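Side-chain contacts in tudor and KH domain-containing protein homolog (PDB 5YGB), which binds the N-terminal tail of Piwi through its extended Tudor domain and probably recruits Piwi proteins to the piRNA biogenesis machinery: residues A[53-58]-A[89-94]; A[129-134]-A[208-213]. The protein carries 1 engineered substitution. All blocks are in the same frame, centred on the assembly; numbering follows the deposited sequence. Where two conformers were deposited one is given.

Contact 1 of 2, residues A[53-58]-A[89-94]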
ATOM      1  N   THR A  53     -15.647  18.054   5.903  1.00 13.42           N
ATOM      2  CA  THR A  53     -16.979  18.015   6.530  1.00 12.87           C
ATOM      3  C   THR A  53     -17.746  16.795   6.037  1.00 12.65           C
ATOM      4  O   THR A  53     -17.638  16.416   4.878  1.00 13.93           O
ATOM      5  CB  THR A  53     -17.831  19.275   6.231  1.00 14.03           C
ATOM      6  OG1 THR A  53     -17.989  19.406   4.817  1.00 17.33           O
ATOM      7  CG2 THR A  53     -17.195  20.537   6.811  1.00 17.01           C
ATOM      8  N   ALA A  54     -18.528  16.199   6.928  1.00 13.58           N
ATOM      9  CA  ALA A  54     -19.379  15.057   6.602  1.00 12.55           C
ATOM     10  C   ALA A  54     -18.669  14.047   5.695  1.00 13.64           C
ATOM     11  O   ALA A  54     -19.144  13.746   4.590  1.00 13.87           O
ATOM     12  CB  ALA A  54     -20.681  15.543   5.952  1.00 16.55           C
ATOM     13  N   PRO A  55     -17.528  13.511   6.159  1.00 11.16           N
ATOM     14  CA  PRO A  55     -16.809  12.547   5.326  1.00 12.64           C
ATOM     15  C   PRO A  55     -17.616  11.273   5.088  1.00 12.07           C
ATOM     16  O   PRO A  55     -18.527  10.938   5.850  1.00 13.49           O
ATOM     17  CB  PRO A  55     -15.546  12.245   6.149  1.00 13.54           C
ATOM     18  CG  PRO A  55     -15.938  12.544   7.559  1.00 14.11           C
ATOM     19  CD  PRO A  55     -16.893  13.701   7.473  1.00 12.90           C
ATOM     20  N   TYR A  56     -17.272  10.556   4.027  1.00 11.17           N
ATOM     21  CA  TYR A  56     -18.008   9.347   3.677  1.00 11.99           C
ATOM     22  C   TYR A  56     -17.077   8.268   3.146  1.00 11.32           C
ATOM     23  O   TYR A  56     -16.027   8.546   2.561  1.00 10.95           O
ATOM     24  CB  TYR A  56     -19.107   9.650   2.639  1.00 13.82           C
ATOM     25  CG  TYR A  56     -18.617  10.243   1.335  1.00 11.89           C
ATOM     26  CD1 TYR A  56     -18.354   9.430   0.227  1.00 14.10           C
ATOM     27  CD2 TYR A  56     -18.440  11.612   1.193  1.00 13.61           C
ATOM     28  CE1 TYR A  56     -17.902   9.971  -0.966  1.00 14.72           C
ATOM     29  CE2 TYR A  56     -17.998  12.156  -0.003  1.00 14.84           C
ATOM     30  CZ  TYR A  56     -17.727  11.334  -1.071  1.00 15.61           C
ATOM     31  OH  TYR A  56     -17.292  11.904  -2.252  1.00 22.06           O
ATOM     32  N   VAL A  57     -17.487   7.025   3.346  1.00 12.21           N
ATOM     33  CA  VAL A  57     -16.739   5.894   2.827  1.00 11.28           C
ATOM     34  C   VAL A  57     -16.666   5.962   1.304  1.00 13.30           C
ATOM     35  O   VAL A  57     -17.687   6.111   0.610  1.00 13.07           O
ATOM     36  CB  VAL A  57     -17.373   4.573   3.292  1.00 12.22           C
ATOM     37  CG1 VAL A  57     -16.726   3.390   2.598  1.00 15.81           C
ATOM     38  CG2 VAL A  57     -17.256   4.432   4.811  1.00 14.51           C
ATOM     39  N   GLY A  58     -15.443   5.887   0.791  1.00 11.28           N
ATOM     40  CA  GLY A  58     -15.183   5.983  -0.633  1.00 11.87           C
ATOM     41  C   GLY A  58     -14.549   7.309  -1.023  1.00 11.46           C
ATOM     42  O   GLY A  58     -13.977   7.430  -2.113  1.00 13.43           O
ATOM     43  N   GLN A  89     -15.351  11.176  15.224  1.00 19.32           N
ATOM     44  CA  GLN A  89     -15.170   9.920  14.517  1.00 17.71           C
ATOM     45  C   GLN A  89     -13.702   9.525  14.439  1.00 16.15           C
ATOM     46  O   GLN A  89     -12.811  10.353  14.648  1.00 18.28           O
ATOM     47  CB  GLN A  89     -15.780  10.020  13.114  1.00 20.52           C
ATOM     48  CG  GLN A  89     -17.310  10.041  13.145  1.00 23.44           C
ATOM     49  CD  GLN A  89     -17.940  10.536  11.853  1.00 44.23           C
ATOM     50  OE1 GLN A  89     -17.307  11.232  11.057  1.00 41.27           O
ATOM     51  NE2 GLN A  89     -19.195  10.158  11.631  1.00 44.63           N
ATOM     52  N   VAL A  90     -13.478   8.243  14.180  1.00 14.56           N
ATOM     53  CA  VAL A  90     -12.164   7.710  13.845  1.00 14.75           C
ATOM     54  C   VAL A  90     -12.291   7.219  12.411  1.00 13.45           C
ATOM     55  O   VAL A  90     -13.268   6.553  12.070  1.00 14.45           O
ATOM     56  CB  VAL A  90     -11.735   6.569  14.799  1.00 14.13           C
ATOM     57  CG1 VAL A  90     -10.389   5.977  14.372  1.00 18.22           C
ATOM     58  CG2 VAL A  90     -11.662   7.081  16.233  1.00 19.14           C
ATOM     59  N   ILE A  91     -11.331   7.572  11.562  1.00 12.23           N
ATOM     60  CA  ILE A  91     -11.424   7.298  10.127  1.00 12.77           C
ATOM     61  C   ILE A  91     -10.384   6.273   9.712  1.00 12.34           C
ATOM     62  O   ILE A  91      -9.195   6.455   9.963  1.00 13.92           O
ATOM     63  CB  ILE A  91     -11.225   8.586   9.293  1.00 12.51           C
ATOM     64  CG1 ILE A  91     -12.083   9.724   9.839  1.00 19.18           C
ATOM     65  CG2 ILE A  91     -11.475   8.336   7.808  1.00 15.11           C
ATOM     66  CD1 ILE A  91     -13.545   9.543   9.607  1.00 25.19           C
ATOM     67  N   ASP A  92     -10.838   5.189   9.101  1.00 11.36           N
ATOM     68  CA  ASP A  92      -9.961   4.158   8.555  1.00 11.04           C
ATOM     69  C   ASP A  92      -9.565   4.575   7.129  1.00 10.98           C
ATOM     70  O   ASP A  92     -10.427   4.641   6.244  1.00 11.67           O
ATOM     71  CB  ASP A  92     -10.693   2.807   8.577  1.00 12.10           C
ATOM     72  CG  ASP A  92      -9.805   1.628   8.235  1.00 15.37           C
ATOM     73  OD1 ASP A  92      -8.589   1.812   8.041  1.00 20.15           O
ATOM     74  OD2 ASP A  92     -10.348   0.498   8.199  1.00 19.44           O
ATOM     75  N   LEU A  93      -8.277   4.856   6.926  1.00 10.70           N
ATOM     76  CA  LEU A  93      -7.757   5.322   5.641  1.00 10.70           C
ATOM     77  C   LEU A  93      -6.888   4.286   4.957  1.00 12.04           C
ATOM     78  O   LEU A  93      -6.035   3.678   5.601  1.00 12.73           O
ATOM     79  CB  LEU A  93      -6.930   6.590   5.831  1.00 12.46           C
ATOM     80  CG  LEU A  93      -7.671   7.842   6.286  1.00 11.21           C
ATOM     81  CD1 LEU A  93      -6.683   8.978   6.415  1.00 14.56           C
ATOM     82  CD2 LEU A  93      -8.792   8.213   5.330  1.00 12.60           C
ATOM     83  N   TYR A  94      -7.098   4.105   3.656  1.00  9.14           N
ATOM     84  CA  TYR A  94      -6.215   3.305   2.812  1.00  9.28           C
ATOM     85  C   TYR A  94      -5.365   4.278   1.988  1.00 10.38           C
ATOM     86  O   TYR A  94      -5.903   5.115   1.259  1.00 10.96           O
ATOM     87  CB  TYR A  94      -7.039   2.359   1.924  1.00 10.85           C
ATOM     88  CG  TYR A  94      -6.235   1.721   0.816  1.00  9.21           C
ATOM     89  CD1 TYR A  94      -5.261   0.775   1.105  1.00 11.87           C
ATOM     90  CD2 TYR A  94      -6.442   2.069  -0.519  1.00  9.55           C
ATOM     91  CE1 TYR A  94      -4.509   0.198   0.096  1.00 11.38           C
ATOM     92  CE2 TYR A  94      -5.699   1.492  -1.530  1.00 10.81           C
ATOM     93  CZ  TYR A  94      -4.726   0.569  -1.208  1.00 10.98           C
ATOM     94  OH  TYR A  94      -3.962   0.010  -2.221  1.00 12.24           O
TER
HETATM   95  O   HOH W   1     -19.425  11.523   8.322  1.00 21.66           O
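Q89 and I91, neighbours on one face of strand 89-94, both meet the ring of P55 in the loop that leads into the core of this Tudor domain, the five-stranded antiparallel sheet that opens with strand 60-65. Take Q89 outward from the backbone. Q89 CB points to the loop but meets I91 of its own strand first, 4.2 Å from I91 CD1. CG then stands anti to the carbonyl carbon (chi1 -72°), and from there the chain runs extended to CD (chi2 163°), which carries the amide clear of the strand. The tip makes the contact: Q89 OE1 comes up to P55 CG at 4.0 Å, a van der Waals approach of a polar atom to a ring carbon, with no direct hydrogen bond across the pair. I91 CD1, further along the strand, lies 4.4 Å from the same ring carbon, P55 CG; I79 of strand 70-81 touches both Q89 and I91, and I76 of that strand meets P55. A water joins the polar groups unevenly. It donates a firm bond of 2.7 Å to P55 O, whereas its second bond, to Q89 OE1, is weak at 3.5 Å.

Contact 2 of 2, residues A[129-134]-A[208-213]; sequences ANVKST and LMITQG
I210 reaches from the last turn of helix 205-211 to V131. Its CB does not aim straight at that residue's strand; the long branch gets there by leaving beside the backbone N (chi1 -68°) and staying straight to its end (chi2 169°). I210 CD1 does all the touching: it lies 4.1 Å from V131 CG1, the two side chains meeting at a slant, and 3.9 Å from N130 O, a plain contact with a backbone oxygen. V131 is buried and also packs on W142, while I210 meets P217 in strand 216-217, the antiparallel partner of strand 131-132. This corner belongs to the staphylococcal nuclease-like half that flanks the Tudor core in an extended Tudor domain. After T211 the helix ends, Q212 being the first residue to leave helical angles, and G213 at positive phi is the C-prime residue of a Schellman motif: G213 N bonds I210 O at 3.2 Å, and F214 N bonds M209 O. The turn brings G213 O to the methyl of T134, 3.6 Å from its CG2, and T134 itself rests on P143.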
ATOM      1  N   ALA A 129       3.683 -15.285  -6.140  1.00 13.68           N
ATOM      2  CA  ALA A 129       3.241 -16.536  -6.758  1.00 14.09           C
ATOM      3  C   ALA A 129       4.052 -17.747  -6.299  1.00 14.68           C
ATOM      4  O   ALA A 129       5.227 -17.638  -5.945  1.00 16.02           O
ATOM      5  CB  ALA A 129       3.303 -16.413  -8.269  1.00 17.23           C
ATOM      6  N   ASN A 130       3.384 -18.898  -6.291  1.00 16.14           N
ATOM      7  CA  ASN A 130       4.022 -20.212  -6.128  1.00 17.58           C
ATOM      8  C   ASN A 130       4.617 -20.484  -4.747  1.00 17.22           C
ATOM      9  O   ASN A 130       5.504 -21.332  -4.608  1.00 21.49           O
ATOM     10  CB  ASN A 130       5.100 -20.403  -7.202  1.00 18.34           C
ATOM     11  CG  ASN A 130       4.545 -20.274  -8.615  1.00 21.42           C
ATOM     12  OD1 ASN A 130       3.513 -20.867  -8.941  1.00 29.03           O
ATOM     13  ND2 ASN A 130       5.219 -19.497  -9.453  1.00 23.62           N
ATOM     14  N   VAL A 131       4.119 -19.790  -3.726  1.00 18.18           N
ATOM     15  CA  VAL A 131       4.499 -20.076  -2.343  1.00 17.25           C
ATOM     16  C   VAL A 131       3.294 -20.207  -1.416  1.00 17.92           C
ATOM     17  O   VAL A 131       2.211 -19.671  -1.681  1.00 19.86           O
ATOM     18  CB  VAL A 131       5.424 -18.984  -1.744  1.00 16.83           C
ATOM     19  CG1 VAL A 131       6.685 -18.818  -2.570  1.00 17.38           C
ATOM     20  CG2 VAL A 131       4.679 -17.654  -1.602  1.00 17.28           C
ATOM     21  N   LYS A 132       3.498 -20.919  -0.316  1.00 18.78           N
ATOM     22  CA  LYS A 132       2.528 -20.946   0.769  1.00 19.15           C
ATOM     23  C   LYS A 132       3.268 -21.020   2.093  1.00 20.73           C
ATOM     24  O   LYS A 132       4.474 -21.277   2.131  1.00 19.40           O
ATOM     25  CB  LYS A 132       1.555 -22.121   0.630  1.00 20.10           C
ATOM     26  CG  LYS A 132       2.208 -23.476   0.770  1.00 21.50           C
ATOM     27  CD  LYS A 132       1.186 -24.580   0.634  1.00 26.42           C
ATOM     28  CE  LYS A 132       1.818 -25.934   0.907  1.00 25.79           C
ATOM     29  NZ  LYS A 132       0.828 -27.038   0.785  1.00 35.80           N
ATOM     30  N   SER A 133       2.545 -20.774   3.174  1.00 20.56           N
ATOM     31  CA  SER A 133       3.135 -20.749   4.503  1.00 22.08           C
ATOM     32  C   SER A 133       3.700 -22.105   4.920  1.00 24.80           C
ATOM     33  O   SER A 133       3.207 -23.152   4.496  1.00 24.34           O
ATOM     34  CB  SER A 133       2.096 -20.287   5.521  1.00 23.64           C
ATOM     35  OG  SER A 133       2.643 -20.278   6.825  1.00 25.09           O
ATOM     36  N   THR A 134       4.746 -22.072   5.741  1.00 21.18           N
ATOM     37  CA  THR A 134       5.353 -23.280   6.291  1.00 25.67           C
ATOM     38  C   THR A 134       4.498 -23.917   7.380  1.00 34.75           C
ATOM     39  O   THR A 134       4.625 -25.111   7.657  1.00 32.97           O
ATOM     40  CB  THR A 134       6.738 -22.989   6.890  1.00 24.84           C
ATOM     41  OG1 THR A 134       6.632 -21.899   7.813  1.00 25.50           O
ATOM     42  CG2 THR A 134       7.744 -22.650   5.806  1.00 25.92           C
ATOM     43  N   LEU A 208      14.203 -18.186  -3.111  1.00 17.00           N
ATOM     44  CA  LEU A 208      15.020 -17.916  -1.931  1.00 17.34           C
ATOM     45  C   LEU A 208      14.264 -18.273  -0.647  1.00 16.56           C
ATOM     46  O   LEU A 208      14.823 -18.903   0.254  1.00 18.37           O
ATOM     47  CB  LEU A 208      15.460 -16.456  -1.902  1.00 18.42           C
ATOM     48  CG  LEU A 208      16.516 -16.069  -2.931  1.00 20.76           C
ATOM     49  CD1 LEU A 208      16.696 -14.558  -2.954  1.00 24.43           C
ATOM     50  CD2 LEU A 208      17.842 -16.760  -2.622  1.00 21.04           C
ATOM     51  N   MET A 209      12.994 -17.894  -0.562  1.00 15.56           N
ATOM     52  CA  MET A 209      12.230 -18.201   0.639  0.58 17.03           C
ATOM     53  C   MET A 209      12.016 -19.702   0.816  1.00 16.86           C
ATOM     54  O   MET A 209      12.130 -20.203   1.928  1.00 18.90           O
ATOM     55  CB  MET A 209      10.895 -17.469   0.626  0.58 15.31           C
ATOM     56  CG  MET A 209      11.051 -15.960   0.738  0.58 16.72           C
ATOM     57  SD  MET A 209       9.491 -15.113   1.017  0.58 16.94           S
ATOM     58  CE  MET A 209       9.024 -15.720   2.642  0.58 15.70           C
ATOM     59  N   ILE A 210      11.746 -20.420  -0.273  1.00 17.63           N
ATOM     60  CA  ILE A 210      11.539 -21.861  -0.201  1.00 16.78           C
ATOM     61  C   ILE A 210      12.834 -22.577   0.167  1.00 17.51           C
ATOM     62  O   ILE A 210      12.851 -23.396   1.086  1.00 18.28           O
ATOM     63  CB  ILE A 210      10.999 -22.416  -1.540  1.00 15.38           C
ATOM     64  CG1 ILE A 210       9.581 -21.893  -1.777  1.00 17.77           C
ATOM     65  CG2 ILE A 210      10.982 -23.940  -1.516  1.00 19.06           C
ATOM     66  CD1 ILE A 210       9.045 -22.152  -3.190  1.00 20.79           C
ATOM     67  N   THR A 211      13.924 -22.277  -0.529  1.00 16.78           N
ATOM     68  CA  THR A 211      15.170 -23.011  -0.296  1.00 16.21           C
ATOM     69  C   THR A 211      15.774 -22.715   1.072  1.00 16.28           C
ATOM     70  O   THR A 211      16.594 -23.488   1.561  1.00 17.65           O
ATOM     71  CB  THR A 211      16.241 -22.709  -1.364  1.00 18.04           C
ATOM     72  OG1 THR A 211      16.479 -21.296  -1.441  1.00 18.39           O
ATOM     73  CG2 THR A 211      15.810 -23.231  -2.729  1.00 19.53           C
ATOM     74  N   GLN A 212      15.377 -21.607   1.690  1.00 17.94           N
ATOM     75  CA  GLN A 212      15.919 -21.242   2.995  1.00 17.95           C
ATOM     76  C   GLN A 212      14.934 -21.480   4.146  1.00 17.86           C
ATOM     77  O   GLN A 212      15.189 -21.078   5.282  1.00 17.52           O
ATOM     78  CB  GLN A 212      16.391 -19.785   2.965  1.00 18.24           C
ATOM     79  CG  GLN A 212      17.551 -19.590   1.994  1.00 18.31           C
ATOM     80  CD  GLN A 212      18.055 -18.162   1.906  1.00 23.14           C
ATOM     81  OE1 GLN A 212      17.859 -17.356   2.815  1.00 24.16           O
ATOM     82  NE2 GLN A 212      18.724 -17.848   0.806  1.00 30.01           N
ATOM     83  N   GLY A 213      13.809 -22.136   3.855  1.00 17.69           N
ATOM     84  CA  GLY A 213      12.920 -22.629   4.893  1.00 19.15           C
ATOM     85  C   GLY A 213      11.849 -21.676   5.386  1.00 19.05           C
ATOM     86  O   GLY A 213      11.235 -21.919   6.431  1.00 20.47           O
TER

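How the contacts relate
From the N terminus the chain first lays down strands 5-12 and 17-22 and helix 25-41, then enters the Tudor core. Contact 1 closes a loop there, bringing the lead-in to strand 60-65 against strand 89-95 after the chain has passed through strands 60-65 and 70-81. Once that loop is shut contact 2 opens, just after strand 124-128 has rejoined the sheet begun by strands 5-12 and 17-22; it closes 74 residues later, with helix 144-154 and strands 162-171 and 188-195 in between, and ties strand 131-132 to the C-terminal helix. The two loops run in series, neither nesting nor crossing. The centres of contacts 1 and 2 lie about 38 Å apart, on opposite sides of the chain's centre.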